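Local coordinates for mandelate racemase/muconate lactonizing enzyme family protein (Azoarcus sp., PDB 2QDE) that belongs to the mandelate racemase/muconate lactonizing enzyme family of the enolase superfamily and carries a barium ion in its barrel domain, at residues L292-A306 with W318-I332. Residues are numbered along the deposited sequence; the frame is centred on the assembly and turned at random.
Sequences LPVICGCMVGSGLEA and WIAQFPQENAGPLHI
Gln-324 shows how one carboxamide can stand in for a neighbouring strand: NE2 gives to Val-294 O (3.1 Å), nearly in both the amide and carbonyl planes, while OE1 takes Cys-296 N at 2.7 Å from above its carbonyl plane. A bend at chi2 (-65°) folds the amide back so that NE2 also reaches Phe-322 O. The backbone then takes over, Glu-325 N bonding to Cys-296 O. At Leu-292 and Pro-293, earlier in the chain, Trp-318 is edge-on, its NE1 meeting Leu-292 O at 3.0 Å within the indole plane, whereas Phe-322 lies flat under Pro-293, whose CA sits 3.6 Å from the ring centroid in a CH-pi contact. Ile-319 CD1 touches both Val-294 CG1 and Cys-296 CB. Farther along, Asn-326 turns its ND2 onto a lone pair of Ala-306 O (2.9 Å), and water 1 joins its OD1 to Glu-305 OE1 and Gly-328 N. Glu-305 OE2 also holds Gln-272. Strand 294-296 is bonded to strand 266-269 of the barrel, and Gln-324 and Glu-325 touch strand 135-140. The Glu-325 side chain is about 7 Å from the barium ion. Side-chain amides and water thus satisfy buried backbone groups where segment 318-332 meets the barrel strand.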
loop_
_atom_site.group_PDB
_atom_site.type_symbol
_atom_site.label_atom_id
_atom_site.label_comp_id
_atom_site.label_asym_id
_atom_site.label_seq_id
_atom_site.Cartn_x
_atom_site.Cartn_y
_atom_site.Cartn_z
ATOM N N LEU A 292 -21.462 -8.140 0.564
ATOM C CA LEU A 292 -22.174 -7.139 -0.228
ATOM C C LEU A 292 -23.511 -7.655 -0.763
ATOM O O LEU A 292 -23.663 -8.840 -1.042
ATOM C CB LEU A 292 -21.320 -6.703 -1.426
ATOM C CG LEU A 292 -20.044 -5.902 -1.170
ATOM C CD1 LEU A 292 -19.369 -5.573 -2.494
ATOM C CD2 LEU A 292 -20.403 -4.628 -0.426
ATOM N N PRO A 293 -24.494 -6.757 -0.922
ATOM C CA PRO A 293 -25.807 -7.161 -1.439
ATOM C C PRO A 293 -25.703 -7.440 -2.943
ATOM O O PRO A 293 -24.839 -6.888 -3.621
ATOM C CB PRO A 293 -26.683 -5.949 -1.137
ATOM C CG PRO A 293 -25.708 -4.801 -1.281
ATOM C CD PRO A 293 -24.483 -5.330 -0.555
ATOM N N VAL A 294 -26.581 -8.299 -3.454
ATOM C CA VAL A 294 -26.576 -8.645 -4.873
ATOM C C VAL A 294 -27.995 -8.646 -5.436
ATOM O O VAL A 294 -28.878 -9.326 -4.918
ATOM C CB VAL A 294 -25.957 -10.050 -5.117
ATOM C CG1 VAL A 294 -25.972 -10.381 -6.615
ATOM C CG2 VAL A 294 -24.534 -10.101 -4.578
ATOM N N ILE A 295 -28.200 -7.871 -6.494
ATOM C CA ILE A 295 -29.495 -7.787 -7.157
ATOM C C ILE A 295 -29.348 -8.379 -8.563
ATOM O O ILE A 295 -28.606 -7.848 -9.386
ATOM C CB ILE A 295 -29.957 -6.319 -7.278
ATOM C CG1 ILE A 295 -30.081 -5.699 -5.886
ATOM C CG2 ILE A 295 -31.291 -6.245 -8.006
ATOM C CD1 ILE A 295 -30.453 -4.237 -5.919
ATOM N N CYS A 296 -30.053 -9.474 -8.835
ATOM C CA CYS A 296 -29.963 -10.112 -10.141
ATOM C C CYS A 296 -30.935 -9.533 -11.163
ATOM O O CYS A 296 -32.139 -9.421 -10.912
ATOM C CB CYS A 296 -30.205 -11.622 -10.027
ATOM S SG CYS A 296 -30.040 -12.524 -11.610
ATOM N N GLY A 297 -30.395 -9.171 -12.321
ATOM C CA GLY A 297 -31.211 -8.623 -13.382
ATOM C C GLY A 297 -31.504 -9.709 -14.400
ATOM O O GLY A 297 -31.627 -10.885 -14.052
ATOM N N CYS A 298 -31.611 -9.325 -15.662
ATOM C CA CYS A 298 -31.881 -10.288 -16.712
ATOM C C CYS A 298 -31.571 -9.661 -18.055
ATOM O O CYS A 298 -31.349 -8.455 -18.149
ATOM C CB CYS A 298 -33.355 -10.701 -16.695
ATOM S SG CYS A 298 -34.485 -9.401 -17.280
ATOM N N MET A 299 -31.528 -10.502 -19.083
ATOM C CA MET A 299 -31.323 -10.052 -20.452
ATOM C C MET A 299 -32.723 -10.298 -21.015
ATOM O O MET A 299 -32.986 -11.340 -21.611
ATOM C CB MET A 299 -30.293 -10.936 -21.167
ATOM C CG MET A 299 -28.892 -10.920 -20.540
ATOM S SD MET A 299 -27.995 -9.374 -20.791
ATOM C CE MET A 299 -27.342 -9.624 -22.433
ATOM N N VAL A 300 -33.620 -9.348 -20.767
ATOM C CA VAL A 300 -35.024 -9.413 -21.184
ATOM C C VAL A 300 -35.369 -10.562 -22.128
ATOM O O VAL A 300 -35.005 -10.550 -23.311
ATOM C CB VAL A 300 -35.466 -8.096 -21.835
ATOM C CG1 VAL A 300 -36.930 -8.191 -22.253
ATOM C CG2 VAL A 300 -35.272 -6.953 -20.853
ATOM N N GLY A 301 -36.090 -11.542 -21.595
ATOM C CA GLY A 301 -36.470 -12.693 -22.387
ATOM C C GLY A 301 -37.773 -13.333 -21.948
ATOM O O GLY A 301 -38.495 -12.802 -21.103
ATOM N N SER A 302 -38.057 -14.493 -22.530
ATOM C CA SER A 302 -39.268 -15.253 -22.260
ATOM C C SER A 302 -39.269 -15.835 -20.856
ATOM O O SER A 302 -38.354 -15.590 -20.076
ATOM C CB SER A 302 -39.369 -16.406 -23.251
ATOM O OG SER A 302 -38.320 -17.339 -23.008
ATOM N N GLY A 303 -40.304 -16.613 -20.552
ATOM C CA GLY A 303 -40.392 -17.255 -19.254
ATOM C C GLY A 303 -39.256 -18.254 -19.130
ATOM O O GLY A 303 -38.860 -18.634 -18.020
ATOM N N LEU A 304 -38.725 -18.687 -20.274
ATOM C CA LEU A 304 -37.617 -19.629 -20.267
ATOM C C LEU A 304 -36.340 -18.893 -19.881
ATOM O O LEU A 304 -35.528 -19.411 -19.123
ATOM C CB LEU A 304 -37.437 -20.297 -21.635
ATOM C CG LEU A 304 -36.268 -21.295 -21.700
ATOM C CD1 LEU A 304 -36.439 -22.351 -20.618
ATOM C CD2 LEU A 304 -36.212 -21.959 -23.067
ATOM N N GLU A 305 -36.166 -17.684 -20.405
ATOM C CA GLU A 305 -34.988 -16.884 -20.082
ATOM C C GLU A 305 -34.969 -16.590 -18.580
ATOM O O GLU A 305 -33.912 -16.594 -17.944
ATOM C CB GLU A 305 -35.017 -15.566 -20.870
ATOM C CG GLU A 305 -33.807 -14.649 -20.678
ATOM C CD GLU A 305 -33.853 -13.826 -19.392
ATOM O OE1 GLU A 305 -34.965 -13.468 -18.940
ATOM O OE2 GLU A 305 -32.769 -13.518 -18.842
ATOM N N ALA A 306 -36.144 -16.345 -18.009
ATOM C CA ALA A 306 -36.225 -16.029 -16.583
ATOM C C ALA A 306 -36.001 -17.215 -15.646
ATOM O O ALA A 306 -35.615 -17.031 -14.489
ATOM C CB ALA A 306 -37.569 -15.383 -16.279
ATOM N N TRP A 318 -26.954 -16.904 -0.243
ATOM C CA TRP A 318 -26.521 -15.524 -0.206
ATOM C C TRP A 318 -27.461 -14.564 -0.916
ATOM O O TRP A 318 -27.844 -13.543 -0.358
ATOM C CB TRP A 318 -25.125 -15.369 -0.805
ATOM C CG TRP A 318 -24.637 -13.969 -0.620
ATOM C CD1 TRP A 318 -24.602 -12.971 -1.555
ATOM C CD2 TRP A 318 -24.218 -13.382 0.613
ATOM N NE1 TRP A 318 -24.187 -11.794 -0.975
ATOM C CE2 TRP A 318 -23.945 -12.019 0.356
ATOM C CE3 TRP A 318 -24.046 -13.877 1.914
ATOM C CZ2 TRP A 318 -23.509 -11.140 1.358
ATOM C CZ3 TRP A 318 -23.613 -13.003 2.914
ATOM C CH2 TRP A 318 -23.350 -11.648 2.625
ATOM N N ILE A 319 -27.837 -14.885 -2.147
ATOM C CA ILE A 319 -28.695 -13.984 -2.888
ATOM C C ILE A 319 -30.151 -14.001 -2.423
ATOM O O ILE A 319 -30.902 -13.064 -2.699
ATOM C CB ILE A 319 -28.605 -14.263 -4.409
ATOM C CG1 ILE A 319 -29.021 -13.009 -5.185
ATOM C CG2 ILE A 319 -29.473 -15.449 -4.779
ATOM C CD1 ILE A 319 -28.632 -13.033 -6.645
ATOM N N ALA A 320 -30.538 -15.049 -1.697
ATOM C CA ALA A 320 -31.903 -15.168 -1.186
ATOM C C ALA A 320 -32.211 -14.106 -0.124
ATOM O O ALA A 320 -33.325 -14.045 0.395
ATOM C CB ALA A 320 -32.127 -16.568 -0.603
ATOM N N GLN A 321 -31.226 -13.270 0.190
ATOM C CA GLN A 321 -31.389 -12.218 1.199
ATOM C C GLN A 321 -31.862 -10.877 0.651
ATOM O O GLN A 321 -32.310 -10.019 1.412
ATOM C CB GLN A 321 -30.061 -11.947 1.907
ATOM C CG GLN A 321 -29.441 -13.099 2.654
ATOM C CD GLN A 321 -28.054 -12.746 3.150
ATOM O OE1 GLN A 321 -27.113 -12.599 2.360
ATOM N NE2 GLN A 321 -27.919 -12.587 4.458
ATOM N N PHE A 322 -31.760 -10.690 -0.660
ATOM C CA PHE A 322 -32.094 -9.399 -1.258
ATOM C C PHE A 322 -33.184 -9.401 -2.322
ATOM O O PHE A 322 -33.410 -10.409 -2.980
ATOM C CB PHE A 322 -30.820 -8.820 -1.866
ATOM C CG PHE A 322 -29.593 -9.087 -1.040
ATOM C CD1 PHE A 322 -29.374 -8.388 0.147
ATOM C CD2 PHE A 322 -28.676 -10.067 -1.430
ATOM C CE1 PHE A 322 -28.254 -8.661 0.939
ATOM C CE2 PHE A 322 -27.554 -10.351 -0.651
ATOM C CZ PHE A 322 -27.343 -9.645 0.539
ATOM N N PRO A 323 -33.875 -8.257 -2.498
ATOM C CA PRO A 323 -34.928 -8.185 -3.516
ATOM C C PRO A 323 -34.242 -8.295 -4.875
ATOM O O PRO A 323 -33.111 -7.837 -5.045
ATOM C CB PRO A 323 -35.572 -6.822 -3.265
ATOM C CG PRO A 323 -34.444 -6.010 -2.649
ATOM C CD PRO A 323 -33.815 -7.011 -1.710
ATOM N N GLN A 324 -34.921 -8.906 -5.836
ATOM C CA GLN A 324 -34.331 -9.124 -7.142
ATOM C C GLN A 324 -34.949 -8.342 -8.301
ATOM O O GLN A 324 -35.869 -7.543 -8.111
ATOM C CB GLN A 324 -34.342 -10.624 -7.425
ATOM C CG GLN A 324 -33.635 -11.425 -6.337
ATOM C CD GLN A 324 -32.157 -11.107 -6.276
ATOM O OE1 GLN A 324 -31.463 -11.198 -7.281
ATOM N NE2 GLN A 324 -31.669 -10.729 -5.101
ATOM N N GLU A 325 -34.447 -8.594 -9.504
ATOM C CA GLU A 325 -34.916 -7.868 -10.674
ATOM C C GLU A 325 -35.003 -8.731 -11.934
ATOM O O GLU A 325 -34.818 -8.240 -13.047
ATOM C CB GLU A 325 -33.973 -6.695 -10.920
ATOM C CG GLU A 325 -34.552 -5.593 -11.757
ATOM C CD GLU A 325 -33.483 -4.830 -12.500
ATOM O OE1 GLU A 325 -32.853 -5.426 -13.409
ATOM O OE2 GLU A 325 -33.267 -3.638 -12.176
ATOM N N ASN A 326 -35.289 -10.013 -11.757
ATOM C CA ASN A 326 -35.392 -10.941 -12.876
ATOM C C ASN A 326 -36.847 -10.978 -13.365
ATOM O O ASN A 326 -37.608 -11.852 -12.972
ATOM C CB ASN A 326 -34.928 -12.324 -12.404
ATOM C CG ASN A 326 -35.065 -13.397 -13.470
ATOM O OD1 ASN A 326 -34.593 -13.244 -14.595
ATOM N ND2 ASN A 326 -35.703 -14.506 -13.103
ATOM N N ALA A 327 -37.227 -10.031 -14.226
ATOM C CA ALA A 327 -38.609 -9.958 -14.713
ATOM C C ALA A 327 -38.763 -9.752 -16.222
ATOM O O ALA A 327 -39.635 -8.999 -16.668
ATOM C CB ALA A 327 -39.351 -8.848 -13.962
ATOM N N GLY A 328 -37.926 -10.430 -17.002
ATOM C CA GLY A 328 -37.984 -10.302 -18.448
ATOM C C GLY A 328 -39.377 -10.422 -19.044
ATOM O O GLY A 328 -39.766 -9.581 -19.859
ATOM N N PRO A 329 -40.155 -11.453 -18.666
ATOM C CA PRO A 329 -41.512 -11.654 -19.186
ATOM C C PRO A 329 -42.456 -10.463 -18.998
ATOM O O PRO A 329 -43.295 -10.194 -19.859
ATOM C CB PRO A 329 -41.990 -12.894 -18.430
ATOM C CG PRO A 329 -40.718 -13.675 -18.235
ATOM C CD PRO A 329 -39.768 -12.572 -17.789
ATOM N N LEU A 330 -42.328 -9.754 -17.878
ATOM C CA LEU A 330 -43.195 -8.606 -17.622
ATOM C C LEU A 330 -42.887 -7.446 -18.568
ATOM O O LEU A 330 -43.775 -6.672 -18.915
ATOM C CB LEU A 330 -43.069 -8.139 -16.164
ATOM C CG LEU A 330 -43.364 -9.174 -15.072
ATOM C CD1 LEU A 330 -43.286 -8.507 -13.700
ATOM C CD2 LEU A 330 -44.742 -9.772 -15.282
ATOM N N HIS A 331 -41.629 -7.321 -18.981
ATOM C CA HIS A 331 -41.250 -6.249 -19.895
ATOM C C HIS A 331 -41.692 -6.609 -21.315
ATOM O O HIS A 331 -42.220 -5.770 -22.048
ATOM C CB HIS A 331 -39.733 -6.015 -19.850
ATOM C CG HIS A 331 -39.232 -5.582 -18.505
ATOM N ND1 HIS A 331 -38.189 -6.215 -17.861
ATOM C CD2 HIS A 331 -39.632 -4.584 -17.681
ATOM C CE1 HIS A 331 -37.968 -5.625 -16.699
ATOM N NE2 HIS A 331 -38.829 -4.632 -16.564
ATOM N N ILE A 332 -41.488 -7.864 -21.702
ATOM C CA ILE A 332 -41.879 -8.299 -23.039
ATOM C C ILE A 332 -43.392 -8.203 -23.252
ATOM O O ILE A 332 -43.857 -7.760 -24.309
ATOM C CB ILE A 332 -41.430 -9.765 -23.309
ATOM C CG1 ILE A 332 -39.909 -9.823 -23.472
ATOM C CG2 ILE A 332 -42.115 -10.312 -24.562
ATOM C CD1 ILE A 332 -39.377 -11.228 -23.695
HETATM O O HOH W 1 -36.190 -12.557 -16.701
HETATM O O HOH W 2 -32.262 -13.973 -16.328
#